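Local coordinates for TRAP dicarboxylate transporter-DctP subunit (Marinobacter aquaeolei, PDB 4PFI), which probably binds a small organic acid, perhaps a dicarboxylate, in the periplasm and delivers it to the membrane components of a TRAP transporter, at residues F179-S184 with P198-F203; M160-N165 with A240-F245; A187-R192 with L317-R322; P221-E226 with E283-E288; L116-P121 with A311-S316. One frame throughout, in Å; residues are numbered along the deposited sequence.

Contact 1: residues F179-S184 with P198-F203; sequences FRTMTS and PVQTPF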
# COMPACT_ATOMS: atom_id res chain seq x y z
N PHE A 179 -7.08 15.58 -8.75
CA PHE A 179 -6.31 14.35 -8.79
C PHE A 179 -6.70 13.47 -7.60
O PHE A 179 -6.71 13.93 -6.47
CB PHE A 179 -4.79 14.67 -8.80
CG PHE A 179 -3.92 13.50 -9.23
CD1 PHE A 179 -3.68 13.24 -10.57
CD2 PHE A 179 -3.38 12.63 -8.27
CE1 PHE A 179 -2.90 12.13 -10.96
CE2 PHE A 179 -2.59 11.52 -8.66
CZ PHE A 179 -2.36 11.27 -9.99
N ARG A 180 -7.02 12.20 -7.86
CA ARG A 180 -7.52 11.30 -6.81
C ARG A 180 -6.38 10.54 -6.10
O ARG A 180 -5.61 9.78 -6.71
CB ARG A 180 -8.63 10.39 -7.39
CG ARG A 180 -8.77 8.99 -6.82
CD ARG A 180 -9.10 8.96 -5.41
NE ARG A 180 -9.87 7.78 -5.05
CZ ARG A 180 -9.87 7.19 -3.84
NH1 ARG A 180 -10.65 6.15 -3.61
NH2 ARG A 180 -9.10 7.63 -2.85
N THR A 181 -6.25 10.79 -4.80
CA THR A 181 -5.11 10.35 -4.01
C THR A 181 -5.56 9.28 -3.03
O THR A 181 -6.76 9.05 -2.89
CB THR A 181 -4.54 11.52 -3.16
OG1 THR A 181 -5.52 11.95 -2.20
CG2 THR A 181 -4.13 12.70 -4.03
N MSE A 182 -4.62 8.64 -2.33
CA MSE A 182 -4.98 7.77 -1.21
C MSE A 182 -5.69 8.63 -0.16
O MSE A 182 -5.50 9.85 -0.08
CB MSE A 182 -3.72 7.10 -0.61
CG MSE A 182 -3.05 6.04 -1.52
SE MSE A 182 -4.30 4.64 -2.17
CE MSE A 182 -4.86 5.51 -3.81
N THR A 183 -6.51 8.00 0.66
CA THR A 183 -7.32 8.74 1.62
C THR A 183 -6.56 9.06 2.92
O THR A 183 -7.04 8.82 4.02
CB THR A 183 -8.59 7.96 1.95
OG1 THR A 183 -9.44 8.77 2.79
CG2 THR A 183 -8.26 6.63 2.65
N SER A 184 -5.37 9.62 2.77
CA SER A 184 -4.54 9.99 3.88
C SER A 184 -4.22 11.47 3.74
O SER A 184 -3.96 11.95 2.63
CB SER A 184 -3.25 9.17 3.85
OG SER A 184 -2.35 9.56 4.87
N PRO A 198 -6.34 17.73 -4.63
CA PRO A 198 -6.55 16.31 -4.32
C PRO A 198 -7.98 15.98 -3.83
O PRO A 198 -8.53 16.69 -3.01
CB PRO A 198 -5.54 16.05 -3.21
CG PRO A 198 -5.36 17.37 -2.56
CD PRO A 198 -5.53 18.41 -3.61
N VAL A 199 -8.56 14.91 -4.35
CA VAL A 199 -9.86 14.41 -3.89
C VAL A 199 -9.71 12.96 -3.50
O VAL A 199 -8.76 12.30 -3.92
CB VAL A 199 -10.92 14.48 -5.02
CG1 VAL A 199 -11.28 15.92 -5.30
CG2 VAL A 199 -10.37 13.85 -6.27
N GLN A 200 -10.63 12.46 -2.68
CA GLN A 200 -10.66 11.06 -2.30
C GLN A 200 -12.01 10.43 -2.65
O GLN A 200 -12.64 9.75 -1.86
CB GLN A 200 -10.38 10.91 -0.82
CG GLN A 200 -9.00 11.42 -0.44
CD GLN A 200 -9.00 12.89 -0.28
OE1 GLN A 200 -9.87 13.43 0.39
NE2 GLN A 200 -8.06 13.56 -0.92
N THR A 201 -12.44 10.68 -3.86
CA THR A 201 -13.60 10.03 -4.47
C THR A 201 -13.61 8.49 -4.31
O THR A 201 -12.60 7.83 -4.56
CB THR A 201 -13.54 10.30 -5.94
OG1 THR A 201 -13.18 11.68 -6.13
CG2 THR A 201 -14.89 10.01 -6.59
N PRO A 202 -14.76 7.91 -3.87
CA PRO A 202 -14.93 6.46 -3.70
C PRO A 202 -14.61 5.71 -4.98
O PRO A 202 -14.96 6.15 -6.08
CB PRO A 202 -16.41 6.32 -3.37
CG PRO A 202 -16.81 7.64 -2.81
CD PRO A 202 -15.99 8.65 -3.54
N PHE A 203 -13.93 4.58 -4.85
CA PHE A 203 -13.39 3.91 -6.01
C PHE A 203 -14.44 3.56 -7.06
O PHE A 203 -14.19 3.64 -8.25
CB PHE A 203 -12.69 2.63 -5.59
CG PHE A 203 -11.22 2.66 -5.78
CD1 PHE A 203 -10.53 3.87 -5.94
CD2 PHE A 203 -10.50 1.47 -5.81
CE1 PHE A 203 -9.15 3.88 -6.10
CE2 PHE A 203 -9.13 1.48 -5.98
CZ PHE A 203 -8.45 2.68 -6.13
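P198 lies beside F179, its CA 3.2 Å from F179 O in a CA-H...O contact, and its CB packs 3.7 Å from T181 CG2 with the two side chains pointing the same way. V199 follows with two backbone bonds: V199 N donates to F179 O (3.0 Å), and T181 N donates to V199 O (3.1 Å). A branched valine suits this extended position, where its CG2 also packs on R180 CB. These bridges make strands 178-180 and 197-199 parallel neighbours in a beta-alpha-beta crossover, with helix 185-192 as the connection. Q200, just past the strand, folds its side chain back, and NE2 donates to T181 OG1 (3.3 Å) with the acceptor in its amide plane. Threonine fits here because that hydroxyl also donates to M182 O, a selenomethionine carbonyl. Q200 CG meanwhile rests on T183 CA. Beyond T201, the ring of F203 turns back to R180, bringing CD1 to 3.3 Å from NH1 with ring and guanidinium planes 76° apart. A bend at chi2 (62°) swings the arginine along the 198-203 backbone, and R180 NH2 is tied to T181 O at 2.7 Å.

Contact 2: residues M160-N165 with A240-F245; sequences MTWTAN and ARASRF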
# COMPACT_ATOMS: atom_id res chain seq x y z
N MSE A 160 3.45 2.87 -6.92
CA MSE A 160 2.28 3.68 -7.30
C MSE A 160 2.52 4.21 -8.73
O MSE A 160 3.62 4.63 -9.06
CB MSE A 160 2.03 4.83 -6.33
CG MSE A 160 1.71 4.39 -4.91
SE MSE A 160 -0.03 3.49 -4.78
CE MSE A 160 -1.21 5.07 -4.78
N THR A 161 1.48 4.20 -9.56
CA THR A 161 1.60 4.66 -10.93
C THR A 161 0.55 5.74 -11.18
O THR A 161 -0.53 5.68 -10.61
CB THR A 161 1.40 3.47 -11.89
OG1 THR A 161 2.53 2.58 -11.79
CG2 THR A 161 1.25 3.96 -13.32
N TRP A 162 0.88 6.75 -11.97
CA TRP A 162 -0.04 7.87 -12.18
C TRP A 162 -0.74 7.72 -13.54
O TRP A 162 -0.11 7.29 -14.51
CB TRP A 162 0.73 9.18 -12.19
CG TRP A 162 1.49 9.50 -10.95
CD1 TRP A 162 1.36 8.92 -9.74
CD2 TRP A 162 2.49 10.50 -10.80
NE1 TRP A 162 2.21 9.50 -8.82
CE2 TRP A 162 2.93 10.48 -9.46
CE3 TRP A 162 3.08 11.42 -11.67
CZ2 TRP A 162 3.90 11.32 -8.97
CZ3 TRP A 162 4.06 12.26 -11.18
CH2 TRP A 162 4.45 12.21 -9.85
N THR A 163 -2.02 8.05 -13.62
CA THR A 163 -2.70 8.18 -14.90
C THR A 163 -3.35 9.55 -15.01
O THR A 163 -3.69 10.19 -14.00
CB THR A 163 -3.81 7.10 -15.13
OG1 THR A 163 -4.89 7.29 -14.21
CG2 THR A 163 -3.30 5.73 -14.93
N ALA A 164 -3.50 9.99 -16.25
CA ALA A 164 -4.18 11.20 -16.58
C ALA A 164 -4.40 11.22 -18.10
O ALA A 164 -4.10 10.24 -18.80
CB ALA A 164 -3.36 12.40 -16.15
N ASN A 165 -4.93 12.33 -18.60
CA ASN A 165 -5.07 12.52 -20.02
C ASN A 165 -3.98 13.41 -20.61
O ASN A 165 -4.14 13.97 -21.69
CB ASN A 165 -6.47 12.99 -20.36
CG ASN A 165 -7.44 11.85 -20.37
OD1 ASN A 165 -7.10 10.74 -20.78
ND2 ASN A 165 -8.65 12.10 -19.89
N ALA A 240 6.55 7.59 -12.07
CA ALA A 240 7.50 8.48 -11.41
C ALA A 240 8.32 7.76 -10.37
O ALA A 240 9.31 8.30 -9.92
CB ALA A 240 6.78 9.62 -10.74
N ARG A 241 7.92 6.53 -10.02
CA ARG A 241 8.53 5.78 -8.91
C ARG A 241 8.72 6.73 -7.70
O ARG A 241 9.84 7.00 -7.27
CB ARG A 241 9.83 5.14 -9.40
CG ARG A 241 9.64 3.94 -10.34
CD ARG A 241 11.00 3.30 -10.76
NE ARG A 241 11.84 4.28 -11.45
CZ ARG A 241 13.06 4.66 -11.09
NH1 ARG A 241 13.69 4.13 -10.03
NH2 ARG A 241 13.68 5.59 -11.81
N ALA A 242 7.61 7.29 -7.21
CA ALA A 242 7.66 8.26 -6.12
C ALA A 242 7.38 7.57 -4.80
O ALA A 242 8.02 7.86 -3.80
CB ALA A 242 6.67 9.41 -6.37
N SER A 243 6.44 6.63 -4.80
CA SER A 243 6.15 5.84 -3.60
C SER A 243 5.57 4.50 -3.99
O SER A 243 5.04 4.31 -5.09
CB SER A 243 5.16 6.57 -2.69
OG SER A 243 4.00 6.92 -3.43
N ARG A 244 5.63 3.56 -3.05
CA ARG A 244 5.08 2.24 -3.22
C ARG A 244 3.79 2.05 -2.42
O ARG A 244 3.57 2.70 -1.40
CB ARG A 244 6.09 1.23 -2.72
CG ARG A 244 7.28 1.00 -3.65
CD ARG A 244 8.17 -0.03 -3.02
NE ARG A 244 9.38 -0.32 -3.78
CZ ARG A 244 10.53 0.31 -3.62
NH1 ARG A 244 10.64 1.30 -2.74
NH2 ARG A 244 11.58 -0.03 -4.35
N PHE A 245 2.95 1.15 -2.88
CA PHE A 245 1.82 0.67 -2.08
C PHE A 245 2.37 -0.30 -1.07
O PHE A 245 2.88 -1.35 -1.44
CB PHE A 245 0.87 -0.14 -2.94
CG PHE A 245 -0.58 0.17 -2.76
CD1 PHE A 245 -1.01 1.45 -2.41
CD2 PHE A 245 -1.54 -0.79 -3.08
CE1 PHE A 245 -2.38 1.76 -2.33
CE2 PHE A 245 -2.93 -0.50 -3.01
CZ PHE A 245 -3.35 0.78 -2.64
O HOH W 1 4.09 7.41 -10.57
O HOH W 2 5.88 4.61 -10.80
O HOH W 3 4.93 6.84 -7.76
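M160 O is gripped by three waters, and each of them accepts an amide hydrogen from the other segment: water 1 from A240 N, water 2 from R241 N and water 3 from A242 N. Waters 2 and 3 both stand 2.9 Å from M160 O. The site lies where strand 149-164 stops pairing with strand 236-239 and takes up strand 244-252, antiparallel in both cases; long strands of this kind link the two domains of such binding proteins, so this is probably near the hinge. R241 adopts a left-handed backbone conformation (phi 44°), part of the turn in which three successive amides face the waters. The direct backbone link is M160 N to S243 O, 2.8 Å.

W162 offers one face of its indole to A240, whose CB sits 3.8 Å from the centre of the six-membered ring in a CH-pi contact; a methyl is small enough to fit there, and water 1 lies over the same face. F174, F191 and F312 meet this indole edge-to-face. The selenomethionine M160, flexible and polarisable, bends at chi2 and chi3 (-68° and -79°) and makes an oblique Met-aromatic contact with F245, while its CG passes 3.7 Å from S243 OG. The selenium, one atom short of the methyl tip, brings M160 SE to 3.3 Å from F245 CD1.

Contact 3: residues A187-R192 with L317-R322; sequences AAEAFR and LPARQR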
# COMPACT_ATOMS: atom_id res chain seq x y z
N ALA A 187 -1.05 11.85 2.07
CA ALA A 187 -1.09 11.51 0.65
C ALA A 187 -1.68 12.67 -0.15
O ALA A 187 -1.19 13.01 -1.22
CB ALA A 187 -1.89 10.22 0.40
N ALA A 188 -2.71 13.31 0.41
CA ALA A 188 -3.31 14.49 -0.22
C ALA A 188 -2.27 15.61 -0.36
O ALA A 188 -2.13 16.23 -1.42
CB ALA A 188 -4.50 14.98 0.58
N GLU A 189 -1.54 15.86 0.72
CA GLU A 189 -0.58 16.96 0.76
C GLU A 189 0.56 16.77 -0.23
O GLU A 189 1.11 17.73 -0.75
CB GLU A 189 0.01 17.12 2.17
CG GLU A 189 0.92 18.33 2.27
CD GLU A 189 0.19 19.64 1.95
OE1 GLU A 189 -1.06 19.66 1.94
OE2 GLU A 189 0.88 20.65 1.69
N ALA A 190 0.91 15.52 -0.48
CA ALA A 190 1.95 15.19 -1.44
C ALA A 190 1.64 15.78 -2.82
O ALA A 190 2.51 16.37 -3.46
CB ALA A 190 2.07 13.67 -1.54
N PHE A 191 0.39 15.62 -3.26
CA PHE A 191 -0.02 16.08 -4.59
C PHE A 191 -0.43 17.57 -4.56
O PHE A 191 -0.29 18.29 -5.55
CB PHE A 191 -1.14 15.18 -5.14
CG PHE A 191 -0.62 13.83 -5.61
CD1 PHE A 191 -0.04 13.70 -6.87
CD2 PHE A 191 -0.67 12.72 -4.78
CE1 PHE A 191 0.47 12.49 -7.29
CE2 PHE A 191 -0.16 11.51 -5.20
CZ PHE A 191 0.40 11.38 -6.46
N ARG A 192 -0.89 18.03 -3.41
CA ARG A 192 -1.13 19.45 -3.24
C ARG A 192 0.20 20.18 -3.41
O ARG A 192 0.23 21.29 -3.91
CB ARG A 192 -1.74 19.71 -1.87
CG ARG A 192 -2.44 21.02 -1.75
CD ARG A 192 -3.07 21.14 -0.36
NE ARG A 192 -4.34 20.39 -0.21
CZ ARG A 192 -4.55 19.37 0.64
NH1 ARG A 192 -3.60 18.91 1.44
NH2 ARG A 192 -5.74 18.80 0.69
N LEU A 317 8.74 18.19 -0.70
CA LEU A 317 9.19 18.31 0.69
C LEU A 317 8.09 18.70 1.71
O LEU A 317 8.01 18.11 2.77
CB LEU A 317 10.39 19.26 0.77
CG LEU A 317 11.60 18.70 0.01
CD1 LEU A 317 12.74 19.71 -0.05
CD2 LEU A 317 12.09 17.37 0.62
N PRO A 318 7.21 19.63 1.34
CA PRO A 318 6.13 20.09 2.23
C PRO A 318 5.21 18.99 2.77
O PRO A 318 4.64 19.19 3.84
CB PRO A 318 5.32 21.05 1.35
CG PRO A 318 6.29 21.54 0.34
CD PRO A 318 7.23 20.38 0.08
N ALA A 319 5.05 17.87 2.08
CA ALA A 319 4.31 16.75 2.68
C ALA A 319 5.03 16.17 3.91
O ALA A 319 4.40 15.61 4.80
CB ALA A 319 4.05 15.67 1.67
N ARG A 320 6.36 16.31 3.96
CA ARG A 320 7.13 15.84 5.11
C ARG A 320 6.83 16.71 6.32
O ARG A 320 6.65 16.20 7.43
CB ARG A 320 8.64 15.82 4.80
CG ARG A 320 8.96 14.69 3.86
CD ARG A 320 10.39 14.63 3.39
NE ARG A 320 10.51 13.77 2.22
CZ ARG A 320 11.65 13.27 1.75
NH1 ARG A 320 12.80 13.53 2.36
NH2 ARG A 320 11.63 12.49 0.67
N GLN A 321 6.73 18.01 6.08
CA GLN A 321 6.40 18.97 7.13
C GLN A 321 5.02 18.65 7.72
O GLN A 321 4.89 18.48 8.92
CB GLN A 321 6.42 20.38 6.54
CG GLN A 321 6.05 21.49 7.52
CD GLN A 321 5.96 22.85 6.84
OE1 GLN A 321 6.87 23.27 6.12
NE2 GLN A 321 4.83 23.53 7.03
N ARG A 322 4.01 18.53 6.86
CA ARG A 322 2.65 18.20 7.30
C ARG A 322 2.64 16.87 8.06
O ARG A 322 1.91 16.70 9.03
CB ARG A 322 1.69 18.15 6.09
CG ARG A 322 0.29 17.55 6.39
CD ARG A 322 -0.55 18.39 7.38
NE ARG A 322 -0.45 19.83 7.13
CZ ARG A 322 -1.09 20.49 6.15
NH1 ARG A 322 -1.89 19.84 5.31
NH2 ARG A 322 -0.93 21.81 6.02
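Charge joins E189 to R322 across the contact, with OE1 3.5 Å from NH1. That oxygen stands well out of the R322 guanidinium plane, so the pair attracts through charge without an N-H directed at it. The same OE1 takes a firmer grip within its own helix, where R192 NH1 donates to it at 2.7 Å with the carboxylate oxygen in the guanidinium plane. E189 thus anchors a three-residue network and probably offsets the closeness of the two arginines, while R322 NE has a second partner in E325.

The network flanks a nearly antiparallel helix pair, the crossover helix 185-192 against the C-terminal helix 318-339, whose local axes approach to 8.5 Å at 150°.

Apolar packing occupies the line of closest approach. Alanines suit it because their small methyls let the backbones come close, the CA atoms of A190 and A319 being 5.0 Å apart: A319 CB lies 3.8 Å from A190 CA. E189 contributes its aliphatic part too, for a chi1 of -175° carries CG out toward helix 318-339, where it rests 3.8 Å from A319 CA.

Contact 4: residues P221-E226 with E283-E288; sequences PVFAIE and EDLNKE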
# COMPACT_ATOMS: atom_id res chain seq x y z
N PRO A 221 -1.31 1.22 -7.93
CA PRO A 221 -0.44 0.25 -8.60
C PRO A 221 -1.12 -0.28 -9.88
O PRO A 221 -2.35 -0.27 -10.01
CB PRO A 221 -0.23 -0.85 -7.55
CG PRO A 221 -1.35 -0.69 -6.58
CD PRO A 221 -1.76 0.75 -6.60
N VAL A 222 -0.30 -0.69 -10.84
CA VAL A 222 -0.77 -1.11 -12.14
C VAL A 222 -1.87 -2.19 -12.09
O VAL A 222 -2.83 -2.11 -12.86
CB VAL A 222 0.42 -1.60 -12.99
CG1 VAL A 222 -0.07 -2.35 -14.21
CG2 VAL A 222 1.25 -0.42 -13.42
N PHE A 223 -1.76 -3.19 -11.20
CA PHE A 223 -2.80 -4.21 -11.14
C PHE A 223 -4.15 -3.65 -10.75
O PHE A 223 -5.16 -4.13 -11.20
CB PHE A 223 -2.47 -5.41 -10.23
CG PHE A 223 -2.48 -5.10 -8.78
CD1 PHE A 223 -3.63 -5.25 -8.01
CD2 PHE A 223 -1.30 -4.66 -8.15
CE1 PHE A 223 -3.59 -4.95 -6.60
CE2 PHE A 223 -1.26 -4.36 -6.80
CZ PHE A 223 -2.40 -4.50 -6.02
N ALA A 224 -4.16 -2.65 -9.88
CA ALA A 224 -5.43 -2.06 -9.46
C ALA A 224 -6.03 -1.22 -10.63
O ALA A 224 -7.25 -1.22 -10.85
CB ALA A 224 -5.24 -1.22 -8.23
N ILE A 225 -5.17 -0.52 -11.37
CA ILE A 225 -5.59 0.24 -12.54
C ILE A 225 -6.24 -0.68 -13.61
O ILE A 225 -7.30 -0.36 -14.15
CB ILE A 225 -4.39 0.98 -13.15
CG1 ILE A 225 -3.95 2.10 -12.18
CG2 ILE A 225 -4.72 1.55 -14.52
CD1 ILE A 225 -2.58 2.69 -12.50
N GLU A 226 -5.58 -1.79 -13.91
CA GLU A 226 -6.12 -2.74 -14.88
C GLU A 226 -7.45 -3.32 -14.37
O GLU A 226 -8.42 -3.40 -15.11
CB GLU A 226 -5.11 -3.87 -15.18
CG GLU A 226 -5.50 -4.78 -16.34
CD GLU A 226 -6.62 -5.77 -16.00
OE1 GLU A 226 -6.69 -6.22 -14.83
OE2 GLU A 226 -7.45 -6.09 -16.89
N GLU A 283 6.17 -7.70 -8.39
CA GLU A 283 6.88 -7.29 -9.61
C GLU A 283 6.27 -7.99 -10.83
O GLU A 283 5.99 -7.35 -11.85
CB GLU A 283 8.39 -7.62 -9.53
CG GLU A 283 9.20 -7.13 -10.74
CD GLU A 283 10.68 -7.43 -10.65
OE1 GLU A 283 11.10 -8.12 -9.69
OE2 GLU A 283 11.45 -6.99 -11.54
N ASP A 284 6.08 -9.30 -10.70
CA ASP A 284 5.51 -10.14 -11.75
C ASP A 284 4.03 -9.81 -12.04
O ASP A 284 3.65 -9.67 -13.20
CB ASP A 284 5.61 -11.62 -11.35
CG ASP A 284 7.03 -12.20 -11.54
OD1 ASP A 284 7.87 -11.61 -12.27
OD2 ASP A 284 7.30 -13.29 -10.98
N LEU A 285 3.20 -9.69 -11.00
CA LEU A 285 1.78 -9.41 -11.24
C LEU A 285 1.62 -8.05 -11.94
O LEU A 285 0.85 -7.90 -12.88
CB LEU A 285 0.97 -9.41 -9.95
CG LEU A 285 -0.53 -9.07 -10.13
CD1 LEU A 285 -1.26 -10.09 -11.01
CD2 LEU A 285 -1.21 -8.97 -8.78
N ASN A 286 2.37 -7.06 -11.47
CA ASN A 286 2.29 -5.74 -12.05
C ASN A 286 2.79 -5.74 -13.50
O ASN A 286 2.21 -5.05 -14.34
CB ASN A 286 3.03 -4.73 -11.18
CG ASN A 286 2.23 -4.36 -9.94
OD1 ASN A 286 1.05 -4.03 -10.05
ND2 ASN A 286 2.86 -4.45 -8.75
N LYS A 287 3.80 -6.54 -13.81
CA LYS A 287 4.32 -6.59 -15.18
C LYS A 287 3.29 -7.22 -16.12
O LYS A 287 3.09 -6.77 -17.24
CB LYS A 287 5.64 -7.35 -15.22
CG LYS A 287 6.17 -7.58 -16.62
CD LYS A 287 7.39 -8.53 -16.61
CE LYS A 287 8.65 -7.86 -16.03
NZ LYS A 287 9.83 -8.79 -16.03
N GLU A 288 2.62 -8.25 -15.64
CA GLU A 288 1.59 -8.96 -16.39
C GLU A 288 0.43 -8.00 -16.67
O GLU A 288 -0.11 -7.93 -17.78
CB GLU A 288 1.09 -10.09 -15.51
CG GLU A 288 0.62 -11.35 -16.18
CD GLU A 288 0.19 -12.42 -15.14
OE1 GLU A 288 -0.99 -12.85 -15.20
OE2 GLU A 288 1.01 -12.82 -14.27
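N286 reaches across to F223 and V222 from the long helix 263-296. From its CB, chi1 of -76° sets CG beside the backbone N, and CG comes 4.0 Å from F223 CD2. Beyond it OD1 accepts F223 N at 3.2 Å, nearly straight off the end of the carbonyl, and also meets the edge of the phenyl ring, 3.1 Å from CD2. ND2 turns to Q282 OE1 and E157 O, so both ends of the amide are used. Asparagine suits the place because P221, at the N-cap, has no polar side chain to serve the first-turn amides. With an alanine here, F223 N and E157 O would probably lose these mates, and a gap would open beside the phenyl edge. Apolar packing adds L285 CD2, 4.0 Å from F223 CB; separately, V222 CG1 touches the backbone at N286 O, 3.5 Å away.

Segments 222-226 and 283-288, of helices 222-228 and 263-296, run in broadly the same direction, 38° apart, with V222 also against T161 of strand 149-164, and both F223 and L285 touching V49 of helix 49-65.

Contact 5: residues L116-P121 with A311-S316; sequences LHFLLP and AFRDAS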
# COMPACT_ATOMS: atom_id res chain seq x y z
N LEU A 116 4.56 9.18 1.60
CA LEU A 116 5.50 10.29 1.30
C LEU A 116 6.31 10.00 0.02
O LEU A 116 6.82 8.89 -0.16
CB LEU A 116 6.45 10.54 2.47
CG LEU A 116 5.81 11.22 3.69
CD1 LEU A 116 6.76 11.23 4.85
CD2 LEU A 116 5.36 12.65 3.36
N HIS A 117 6.44 10.98 -0.86
CA HIS A 117 7.13 10.72 -2.12
C HIS A 117 8.66 10.77 -1.93
O HIS A 117 9.16 11.61 -1.19
CB HIS A 117 6.69 11.73 -3.19
CG HIS A 117 5.26 11.57 -3.62
ND1 HIS A 117 4.70 12.29 -4.64
CD2 HIS A 117 4.28 10.76 -3.13
CE1 HIS A 117 3.43 11.93 -4.78
NE2 HIS A 117 3.15 11.02 -3.88
N PHE A 118 9.38 9.87 -2.61
CA PHE A 118 10.85 9.89 -2.68
C PHE A 118 11.53 9.71 -1.32
O PHE A 118 12.62 10.21 -1.11
CB PHE A 118 11.33 11.17 -3.36
CG PHE A 118 10.70 11.38 -4.71
CD1 PHE A 118 11.06 10.58 -5.79
CD2 PHE A 118 9.73 12.36 -4.91
CE1 PHE A 118 10.46 10.73 -7.02
CE2 PHE A 118 9.14 12.52 -6.16
CZ PHE A 118 9.50 11.69 -7.21
N LEU A 119 10.90 8.97 -0.41
CA LEU A 119 11.42 8.85 0.94
C LEU A 119 12.11 7.51 1.12
O LEU A 119 13.32 7.45 1.34
CB LEU A 119 10.29 8.98 1.97
CG LEU A 119 10.75 8.85 3.42
CD1 LEU A 119 11.22 10.20 3.95
CD2 LEU A 119 9.63 8.29 4.28
N LEU A 120 11.34 6.43 1.06
CA LEU A 120 11.90 5.09 1.12
C LEU A 120 12.87 4.90 -0.04
O LEU A 120 12.71 5.52 -1.09
CB LEU A 120 10.79 4.06 1.02
CG LEU A 120 10.01 3.73 2.28
CD1 LEU A 120 9.61 4.98 3.08
CD2 LEU A 120 8.79 2.91 1.88
N PRO A 121 13.89 4.05 0.15
CA PRO A 121 14.88 3.82 -0.91
C PRO A 121 14.24 3.25 -2.20
O PRO A 121 13.37 2.38 -2.12
CB PRO A 121 15.85 2.82 -0.28
CG PRO A 121 15.12 2.23 0.87
CD PRO A 121 14.18 3.27 1.36
N ALA A 311 13.15 16.90 -9.77
CA ALA A 311 12.33 18.10 -9.66
C ALA A 311 11.08 17.87 -8.77
O ALA A 311 10.67 18.76 -8.01
CB ALA A 311 11.92 18.61 -11.06
N PHE A 312 10.49 16.68 -8.84
CA PHE A 312 9.33 16.36 -8.04
C PHE A 312 9.74 16.15 -6.60
O PHE A 312 8.99 16.48 -5.68
CB PHE A 312 8.64 15.08 -8.55
CG PHE A 312 7.72 15.29 -9.71
CD1 PHE A 312 6.51 15.96 -9.54
CD2 PHE A 312 8.01 14.77 -10.96
CE1 PHE A 312 5.64 16.13 -10.61
CE2 PHE A 312 7.12 14.95 -12.05
CZ PHE A 312 5.95 15.63 -11.87
N ARG A 313 10.93 15.58 -6.41
CA ARG A 313 11.46 15.38 -5.06
C ARG A 313 11.55 16.74 -4.35
O ARG A 313 11.01 16.93 -3.24
CB ARG A 313 12.83 14.71 -5.12
CG ARG A 313 13.26 13.97 -3.85
CD ARG A 313 14.66 13.34 -4.00
NE ARG A 313 14.88 12.84 -5.37
CZ ARG A 313 15.03 11.56 -5.72
NH1 ARG A 313 15.02 10.58 -4.79
NH2 ARG A 313 15.21 11.25 -7.00
N ASP A 314 12.20 17.69 -5.02
CA ASP A 314 12.39 19.03 -4.49
C ASP A 314 11.03 19.59 -4.09
O ASP A 314 10.86 20.10 -2.97
CB ASP A 314 13.10 19.92 -5.51
CG ASP A 314 14.54 19.45 -5.82
OD1 ASP A 314 15.09 18.62 -5.04
OD2 ASP A 314 15.14 19.89 -6.83
N ALA A 315 10.04 19.42 -4.96
CA ALA A 315 8.72 20.01 -4.73
C ALA A 315 7.85 19.20 -3.77
O ALA A 315 6.81 19.69 -3.31
CB ALA A 315 8.01 20.25 -6.07
N SER A 316 8.29 18.00 -3.41
CA SER A 316 7.54 17.11 -2.51
C SER A 316 7.75 17.38 -1.02
O SER A 316 7.05 16.82 -0.18
CB SER A 316 7.97 15.67 -2.74
OG SER A 316 9.32 15.49 -2.26
O HOH W 4 8.32 13.78 0.15
O HOH W 5 15.26 10.11 -2.00
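The F118 ring carries R313 over one face, where CB sits 4.3 Å from the ring centre in a CH-pi contact, and has S316 OG at its edge. F312 CB comes in obliquely, 3.5 Å from F118 CE2. R313 in turn lays one face of its guanidinium over F118 CD1, the two planes 43° apart, and holds water 5 at its edge, in plane. A chi1 of -158° brings R313 CG within 3.4 Å of F118 CB, and a bend at chi3 (-36°) then turns the guanidinium back over the ring. Phenylalanine is apt here, since one flat apolar ring serves both the helix surface and the arginine's alkyl chain.

Water 5 joins R313 NH1 to F118 O, 2.8 Å from each. Water 4 donates to H117 O at 2.7 Å and to S316 OG, while H117 ND1 bonds to Y194 OH. Replacing F118 by an alanine would probably open a gap between loop and helix and leave the R313 side chain freer to turn.

The loop between helices 101-104 and 124-132 is thus held on helix 306-316 by F118 packed on F312 and R313. R320 of helix 318-339 also reaches H117 O, but segments 116-121 and 311-316 share no direct hydrogen bond, and their polar link depends on bound solvent.

Overall arrangement
Contact 2 lies centrally, with centres about 12 Å from both contact 4 and contact 5, about 13 Å from contact 1 and about 15 Å from contact 3. Contacts 1 and 2 belong to the same mixed sheet, whereas contacts 3 and 5, about 10 Å apart, involve the successive helices 306-316 and 318-339. Contact 4 is remote from contact 3, their centres about 26 Å apart. Along the chain, contact 1 closes before contact 4 opens, while contacts 2 and 4 alternate, as do contacts 1 and 3. F191 touches F179, W162 and H117, joining four contacts. Late helices thus return to earlier strands and loops, interlocking parts distant in sequence in this open, apo form.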